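Local coordinates for methyl-coenzyme M reductase subunit beta (Methanosarcina barkeri, PDB 1E6Y), which is a subunit of the nickel enzyme that cleaves methyl-coenzyme M with coenzyme B, releasing methane and the mixed heterodisulfide in the last step of methanogenesis, at residues 192-197 with 392-397; 305-310 with 329-334. All coordinates share one frame; numbering follows the deposited sequence.

Contact 1 (192-197 with 392-397); sequences MANHVA and AAVALD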
ATOM      1  N   MET E 192       6.106 -20.202   1.671  1.00 10.87           N
ATOM      2  CA  MET E 192       5.585 -20.831   0.462  1.00 11.54           C
ATOM      3  C   MET E 192       5.783 -22.343   0.500  1.00 10.89           C
ATOM      4  O   MET E 192       6.734 -22.843   1.108  1.00  9.92           O
ATOM      5  CB  MET E 192       6.219 -20.217  -0.799  1.00 14.41           C
ATOM      6  CG  MET E 192       7.486 -20.889  -1.288  1.00 15.84           C
ATOM      7  SD  MET E 192       8.271 -19.971  -2.638  1.00 18.23           S
ATOM      8  CE  MET E 192       6.996 -20.016  -3.898  1.00 17.87           C
ATOM      9  N   ALA E 193       4.793 -23.061  -0.021  1.00 10.26           N
ATOM     10  CA  ALA E 193       4.750 -24.515   0.067  1.00  9.93           C
ATOM     11  C   ALA E 193       6.013 -25.173  -0.487  1.00  9.95           C
ATOM     12  O   ALA E 193       6.485 -26.171   0.058  1.00 10.27           O
ATOM     13  CB  ALA E 193       3.520 -25.042  -0.654  1.00 10.12           C
ATOM     14  N   ASN E 194       6.591 -24.581  -1.529  1.00  9.64           N
ATOM     15  CA  ASN E 194       7.816 -25.113  -2.119  1.00  9.84           C
ATOM     16  C   ASN E 194       8.981 -25.128  -1.131  1.00 10.13           C
ATOM     17  O   ASN E 194       9.828 -26.021  -1.183  1.00 11.07           O
ATOM     18  CB  ASN E 194       8.209 -24.312  -3.366  1.00 10.22           C
ATOM     19  CG  ASN E 194       7.570 -24.851  -4.635  1.00 10.79           C
ATOM     20  OD1 ASN E 194       6.884 -25.870  -4.617  1.00 10.90           O
ATOM     21  ND2 ASN E 194       7.790 -24.158  -5.745  1.00 12.30           N
ATOM     22  N   HIS E 195       9.028 -24.130  -0.246  1.00 10.64           N
ATOM     23  CA  HIS E 195      10.059 -24.059   0.793  1.00 10.76           C
ATOM     24  C   HIS E 195       9.972 -25.261   1.722  1.00 11.08           C
ATOM     25  O   HIS E 195      10.976 -25.913   2.010  1.00 11.55           O
ATOM     26  CB  HIS E 195       9.906 -22.784   1.626  1.00 11.55           C
ATOM     27  CG  HIS E 195      10.424 -21.551   0.958  1.00 12.15           C
ATOM     28  ND1 HIS E 195      10.914 -21.549  -0.333  1.00 12.56           N
ATOM     29  CD2 HIS E 195      10.538 -20.277   1.402  1.00 12.63           C
ATOM     30  CE1 HIS E 195      11.309 -20.331  -0.650  1.00 12.45           C
ATOM     31  NE2 HIS E 195      11.092 -19.538   0.385  1.00 13.36           N
ATOM     32  N   VAL E 196       8.759 -25.536   2.195  1.00 10.43           N
ATOM     33  CA  VAL E 196       8.516 -26.621   3.138  1.00 10.62           C
ATOM     34  C   VAL E 196       8.834 -27.971   2.504  1.00 11.29           C
ATOM     35  O   VAL E 196       9.537 -28.788   3.100  1.00 11.47           O
ATOM     36  CB  VAL E 196       7.048 -26.604   3.632  1.00 10.18           C
ATOM     37  CG1 VAL E 196       6.798 -27.761   4.592  1.00 10.31           C
ATOM     38  CG2 VAL E 196       6.748 -25.279   4.322  1.00 10.60           C
ATOM     39  N   ALA E 197       8.377 -28.170   1.267  1.00 10.98           N
ATOM     40  CA  ALA E 197       8.672 -29.393   0.523  1.00 11.13           C
ATOM     41  C   ALA E 197      10.170 -29.573   0.278  1.00 11.49           C
ATOM     42  O   ALA E 197      10.680 -30.693   0.335  1.00 11.52           O
ATOM     43  CB  ALA E 197       7.921 -29.394  -0.801  1.00 10.83           C
ATOM     44  N   ALA E 392       2.549 -31.291   1.026  1.00  8.68           N
ATOM     45  CA  ALA E 392       2.658 -32.716   0.709  1.00  8.36           C
ATOM     46  C   ALA E 392       2.484 -32.969  -0.787  1.00  9.16           C
ATOM     47  O   ALA E 392       3.226 -33.748  -1.384  1.00  9.18           O
ATOM     48  CB  ALA E 392       1.623 -33.510   1.500  1.00  8.36           C
ATOM     49  N   ALA E 393       1.539 -32.259  -1.400  1.00  9.24           N
ATOM     50  CA  ALA E 393       1.276 -32.387  -2.833  1.00  9.62           C
ATOM     51  C   ALA E 393       2.494 -31.988  -3.663  1.00 10.19           C
ATOM     52  O   ALA E 393       2.864 -32.673  -4.621  1.00 10.31           O
ATOM     53  CB  ALA E 393       0.088 -31.531  -3.216  1.00  9.76           C
ATOM     54  N   VAL E 394       3.122 -30.886  -3.270  1.00 10.20           N
ATOM     55  CA  VAL E 394       4.323 -30.398  -3.931  1.00 10.70           C
ATOM     56  C   VAL E 394       5.472 -31.396  -3.780  1.00 10.76           C
ATOM     57  O   VAL E 394       6.180 -31.687  -4.746  1.00 10.80           O
ATOM     58  CB  VAL E 394       4.730 -29.021  -3.361  1.00 11.89           C
ATOM     59  CG1 VAL E 394       6.105 -28.624  -3.853  1.00 13.62           C
ATOM     60  CG2 VAL E 394       3.706 -27.981  -3.774  1.00 13.69           C
ATOM     61  N   ALA E 395       5.584 -31.989  -2.595  1.00  9.83           N
ATOM     62  CA  ALA E 395       6.605 -33.000  -2.325  1.00 10.54           C
ATOM     63  C   ALA E 395       6.445 -34.240  -3.210  1.00 11.28           C
ATOM     64  O   ALA E 395       7.428 -34.892  -3.549  1.00 12.51           O
ATOM     65  CB  ALA E 395       6.564 -33.400  -0.855  1.00  9.81           C
ATOM     66  N   LEU E 396       5.210 -34.530  -3.614  1.00 11.12           N
ATOM     67  CA  LEU E 396       4.908 -35.734  -4.390  1.00 11.50           C
ATOM     68  C   LEU E 396       5.015 -35.538  -5.902  1.00 11.59           C
ATOM     69  O   LEU E 396       4.896 -36.499  -6.662  1.00 12.35           O
ATOM     70  CB  LEU E 396       3.504 -36.242  -4.049  1.00 11.35           C
ATOM     71  CG  LEU E 396       3.303 -36.896  -2.682  1.00 11.76           C
ATOM     72  CD1 LEU E 396       1.817 -37.030  -2.399  1.00 11.79           C
ATOM     73  CD2 LEU E 396       3.986 -38.257  -2.650  1.00 13.25           C
ATOM     74  N   ASP E 397       5.198 -34.295  -6.337  1.00 11.33           N
ATOM     75  CA  ASP E 397       5.260 -33.989  -7.766  1.00 11.29           C
ATOM     76  C   ASP E 397       6.540 -34.528  -8.406  1.00 11.61           C
ATOM     77  O   ASP E 397       7.645 -34.292  -7.914  1.00 12.47           O
ATOM     78  CB  ASP E 397       5.164 -32.478  -7.989  1.00 11.32           C
ATOM     79  CG  ASP E 397       4.859 -32.121  -9.431  1.00 11.02           C
ATOM     80  OD1 ASP E 397       3.669 -32.073  -9.802  1.00  9.98           O
ATOM     81  OD2 ASP E 397       5.811 -31.888 -10.200  1.00 11.10           O
TER

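Contact 2 (305-310 with 329-334); sequences VGTLAA and LYFNDI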
ATOM      1  N   VAL E 305      -7.731 -35.271   8.713  1.00  9.90           N
ATOM      2  CA  VAL E 305      -6.917 -36.422   8.333  1.00 10.58           C
ATOM      3  C   VAL E 305      -7.327 -36.938   6.958  1.00  9.83           C
ATOM      4  O   VAL E 305      -6.475 -37.182   6.105  1.00 10.26           O
ATOM      5  CB  VAL E 305      -7.046 -37.566   9.372  1.00 11.41           C
ATOM      6  CG1 VAL E 305      -6.394 -38.841   8.849  1.00 12.69           C
ATOM      7  CG2 VAL E 305      -6.396 -37.155  10.666  1.00 12.74           C
ATOM      8  N   GLY E 306      -8.635 -37.053   6.740  1.00  9.86           N
ATOM      9  CA  GLY E 306      -9.139 -37.519   5.461  1.00  9.40           C
ATOM     10  C   GLY E 306      -8.732 -36.630   4.302  1.00  9.43           C
ATOM     11  O   GLY E 306      -8.434 -37.119   3.214  1.00  9.35           O
ATOM     12  N   THR E 307      -8.721 -35.321   4.540  1.00  9.10           N
ATOM     13  CA  THR E 307      -8.325 -34.341   3.532  1.00  9.31           C
ATOM     14  C   THR E 307      -6.870 -34.551   3.104  1.00  9.21           C
ATOM     15  O   THR E 307      -6.560 -34.548   1.909  1.00  8.77           O
ATOM     16  CB  THR E 307      -8.500 -32.896   4.068  1.00 10.22           C
ATOM     17  OG1 THR E 307      -9.877 -32.670   4.398  1.00 10.04           O
ATOM     18  CG2 THR E 307      -8.062 -31.874   3.027  1.00 10.08           C
ATOM     19  N   LEU E 308      -5.987 -34.756   4.078  1.00  9.24           N
ATOM     20  CA  LEU E 308      -4.576 -34.994   3.784  1.00  9.06           C
ATOM     21  C   LEU E 308      -4.349 -36.395   3.214  1.00  9.41           C
ATOM     22  O   LEU E 308      -3.571 -36.567   2.275  1.00  9.08           O
ATOM     23  CB  LEU E 308      -3.726 -34.793   5.040  1.00  9.63           C
ATOM     24  CG  LEU E 308      -2.213 -34.993   4.885  1.00  9.65           C
ATOM     25  CD1 LEU E 308      -1.664 -34.103   3.778  1.00  9.88           C
ATOM     26  CD2 LEU E 308      -1.528 -34.686   6.206  1.00 10.13           C
ATOM     27  N   ALA E 309      -5.056 -37.383   3.755  1.00  9.65           N
ATOM     28  CA  ALA E 309      -4.959 -38.752   3.254  1.00  9.84           C
ATOM     29  C   ALA E 309      -5.369 -38.822   1.784  1.00  9.90           C
ATOM     30  O   ALA E 309      -4.657 -39.399   0.958  1.00  9.81           O
ATOM     31  CB  ALA E 309      -5.827 -39.681   4.091  1.00 10.24           C
ATOM     32  N   ALA E 310      -6.462 -38.137   1.451  1.00 10.19           N
ATOM     33  CA  ALA E 310      -6.944 -38.067   0.075  1.00  9.52           C
ATOM     34  C   ALA E 310      -5.932 -37.369  -0.828  1.00  9.66           C
ATOM     35  O   ALA E 310      -5.757 -37.759  -1.978  1.00  9.60           O
ATOM     36  CB  ALA E 310      -8.284 -37.343   0.022  1.00 10.02           C
ATOM     37  N   LEU E 329     -11.194 -29.847  -2.135  1.00  8.92           N
ATOM     38  CA  LEU E 329     -12.577 -29.472  -2.422  1.00  8.70           C
ATOM     39  C   LEU E 329     -13.483 -30.694  -2.340  1.00  9.19           C
ATOM     40  O   LEU E 329     -14.404 -30.748  -1.521  1.00  9.10           O
ATOM     41  CB  LEU E 329     -12.678 -28.850  -3.820  1.00  9.06           C
ATOM     42  CG  LEU E 329     -13.806 -27.848  -4.110  1.00  9.43           C
ATOM     43  CD1 LEU E 329     -13.606 -27.287  -5.510  1.00 10.16           C
ATOM     44  CD2 LEU E 329     -15.178 -28.499  -3.997  1.00 11.10           C
ATOM     45  N   TYR E 330     -13.174 -31.702  -3.146  1.00  9.18           N
ATOM     46  CA  TYR E 330     -14.092 -32.809  -3.340  1.00  9.21           C
ATOM     47  C   TYR E 330     -14.099 -33.852  -2.240  1.00  9.17           C
ATOM     48  O   TYR E 330     -15.149 -34.423  -1.957  1.00  8.99           O
ATOM     49  CB  TYR E 330     -13.856 -33.451  -4.708  1.00  9.46           C
ATOM     50  CG  TYR E 330     -14.359 -32.563  -5.816  1.00 10.03           C
ATOM     51  CD1 TYR E 330     -13.469 -31.861  -6.625  1.00  9.82           C
ATOM     52  CD2 TYR E 330     -15.709 -32.229  -5.886  1.00 10.82           C
ATOM     53  CE1 TYR E 330     -13.908 -30.829  -7.453  1.00 10.37           C
ATOM     54  CE2 TYR E 330     -16.157 -31.203  -6.704  1.00 11.00           C
ATOM     55  CZ  TYR E 330     -15.255 -30.499  -7.474  1.00 10.63           C
ATOM     56  OH  TYR E 330     -15.693 -29.407  -8.183  1.00 10.37           O
ATOM     57  N   PHE E 331     -12.985 -34.008  -1.528  1.00  9.64           N
ATOM     58  CA  PHE E 331     -12.999 -34.898  -0.368  1.00  9.40           C
ATOM     59  C   PHE E 331     -14.054 -34.418   0.620  1.00 10.11           C
ATOM     60  O   PHE E 331     -14.876 -35.204   1.096  1.00 10.82           O
ATOM     61  CB  PHE E 331     -11.637 -34.951   0.337  1.00  9.70           C
ATOM     62  CG  PHE E 331     -11.682 -35.679   1.654  1.00 10.10           C
ATOM     63  CD1 PHE E 331     -11.771 -37.069   1.686  1.00 11.42           C
ATOM     64  CD2 PHE E 331     -11.832 -34.973   2.846  1.00 10.97           C
ATOM     65  CE1 PHE E 331     -12.032 -37.745   2.882  1.00 11.35           C
ATOM     66  CE2 PHE E 331     -12.094 -35.639   4.046  1.00 11.53           C
ATOM     67  CZ  PHE E 331     -12.196 -37.027   4.062  1.00 11.33           C
ATOM     68  N   ASN E 332     -14.039 -33.115   0.898  1.00  9.89           N
ATOM     69  CA  ASN E 332     -14.926 -32.532   1.892  1.00  9.40           C
ATOM     70  C   ASN E 332     -16.351 -32.362   1.385  1.00  9.74           C
ATOM     71  O   ASN E 332     -17.309 -32.616   2.115  1.00 10.30           O
ATOM     72  CB  ASN E 332     -14.364 -31.192   2.364  1.00  9.17           C
ATOM     73  CG  ASN E 332     -13.188 -31.371   3.294  1.00  9.05           C
ATOM     74  OD1 ASN E 332     -13.350 -31.825   4.424  1.00  8.79           O
ATOM     75  ND2 ASN E 332     -11.984 -31.155   2.777  1.00  9.09           N
ATOM     76  N   ASP E 333     -16.483 -31.974   0.118  1.00 10.80           N
ATOM     77  CA  ASP E 333     -17.783 -31.877  -0.540  1.00 10.49           C
ATOM     78  C   ASP E 333     -18.494 -33.233  -0.520  1.00 10.48           C
ATOM     79  O   ASP E 333     -19.620 -33.344  -0.033  1.00 10.16           O
ATOM     80  CB  ASP E 333     -17.591 -31.398  -1.984  1.00  9.82           C
ATOM     81  CG  ASP E 333     -18.888 -30.963  -2.655  1.00 10.38           C
ATOM     82  OD1 ASP E 333     -19.966 -31.022  -2.026  1.00 10.68           O
ATOM     83  OD2 ASP E 333     -18.823 -30.551  -3.831  1.00 10.31           O
ATOM     84  N   ILE E 334     -17.792 -34.268  -0.973  1.00 10.34           N
ATOM     85  CA  ILE E 334     -18.363 -35.611  -1.058  1.00 10.41           C
ATOM     86  C   ILE E 334     -18.565 -36.230   0.330  1.00 10.91           C
ATOM     87  O   ILE E 334     -19.532 -36.964   0.549  1.00 11.36           O
ATOM     88  CB  ILE E 334     -17.476 -36.549  -1.917  1.00 11.02           C
ATOM     89  CG1 ILE E 334     -17.358 -36.001  -3.338  1.00 10.95           C
ATOM     90  CG2 ILE E 334     -18.084 -37.946  -1.978  1.00 11.21           C
ATOM     91  CD1 ILE E 334     -16.316 -36.719  -4.176  1.00 11.77           C
TER

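Contact 1 (192-197 with 392-397)
Val394 turns both of its methyls toward 192-197: with CG1 anti to the backbone N (chi1 170°), CG1 faces Asn194 and Ala197, while CG2, lying beside that N, reaches toward Ala193. From the other side Asn194, its chi1 turned from the usual -60° out to -89°, carries its amide toward the valine, so that the two side chains cross at about a right angle and Asn194 OD1 comes within 3.0 Å of Val394 CG1. That is a close approach for an oxygen and a methyl group, and the second methyl stays farther off, with Asn194 OD1 3.9 Å from Val394 CG2. The other end of the amide is held by polar partners: Asn194 ND2 donates to Thr408 OG1 and to the carbonyl of Phe403, two bonds that fix the rotation of the group and leave OD1 directed at the valine.

Apart from this amide, the contact is made of small apolar side chains. Ala197 CB rests on Val394 CG1 at 3.6 Å and meets Ala395 CB at 4.2 Å. Ala193, one turn earlier, adds a looser contact, its CB 4.3 Å from Val394 CG2. With nothing larger than a methyl at Ala197 and Ala395, the backbones close to 5.0 Å between the CA atoms of these two residues.

Ile405 of helix 405-416 also touches Val394, and Ala395 O accepts a hydrogen bond from Arg67 of the gamma subunit. Met192 is the N-cap of helix 193-199, whose N-terminal part packs on helix 387-395 around Val394 and Ala395: a buried, alanine-lined helix-helix contact within the helical C-terminal domain, with the side chain of Ala193 about 13 Å from the bound coenzyme B.

Contact 2 (305-310 with 329-334)
Segments 305-310 and 329-334, parts of helices 296-318 and 323-339, cross with 136° between their N-to-C directions, nearer antiparallel than parallel, and their axes approach to 9.3 Å. Phe331 fills the interval: CG anti to the backbone N (chi1 171°) sends the ring out across the gap, where one face lies against the Gly306-Thr307 peptide group, nearly parallel to it. Gly306 C sits 3.4 Å above the ring plane, over its centre, and Thr307 N lies over the same face nearer the rim. Because Gly306 has no side chain, the ring can come down this closely, with Phe331 CZ 3.4 Å from Gly306 CA. Ala310 CB touches the ring obliquely, 3.9 Å from Phe331 CD1.

At the ring edge, in its plane, Asn332 ND2 donates to Thr307 OG1 at 3.1 Å with an N-H...O angle of 153°, the hydroxyl somewhat out of the amide plane. The two side chains meet at about a right angle. Thr307 OG1 is also bonded to Ala303 O, and Asn332 ND2 to Leu328 O. Asn332 OD1 accepts from Cys344 N, so both ends of this buried amide are used.

Helix 261-274 packs against Phe331 through Val264, Ile265 and Val268, while Cys389 of helix 387-395 touches Thr307. Tyr330 OH and Asp333 OD2 hydrogen-bond respectively to Thr116 and Tyr103 of the gamma subunit, and Val349 of helix 348-358 touches Asn332.

Overall arrangement
Both contacts are buried helix-helix packings in the C-terminal domain, with centres about 18 Å apart; contact 1 lies about 8 Å from the centre of the chain and contact 2 about 20 Å. Different helix pairs are involved, yet the pairs adjoin: Ala392 CB, on segment 392-397, meets Leu308 CD1, on segment 305-310, at 4.0 Å, tying helix 387-395 to helix 296-318. Contact 1 joins parts far apart in sequence, and contact 2 falls between its two segments along the chain. The former is alanine and valine packing with one amide laid across it, whereas an aromatic ring and a side-chain hydrogen bond mark the latter. Contact 1 is the nearer to coenzyme B; contact 2 lies away from the known cofactor and substrate sites.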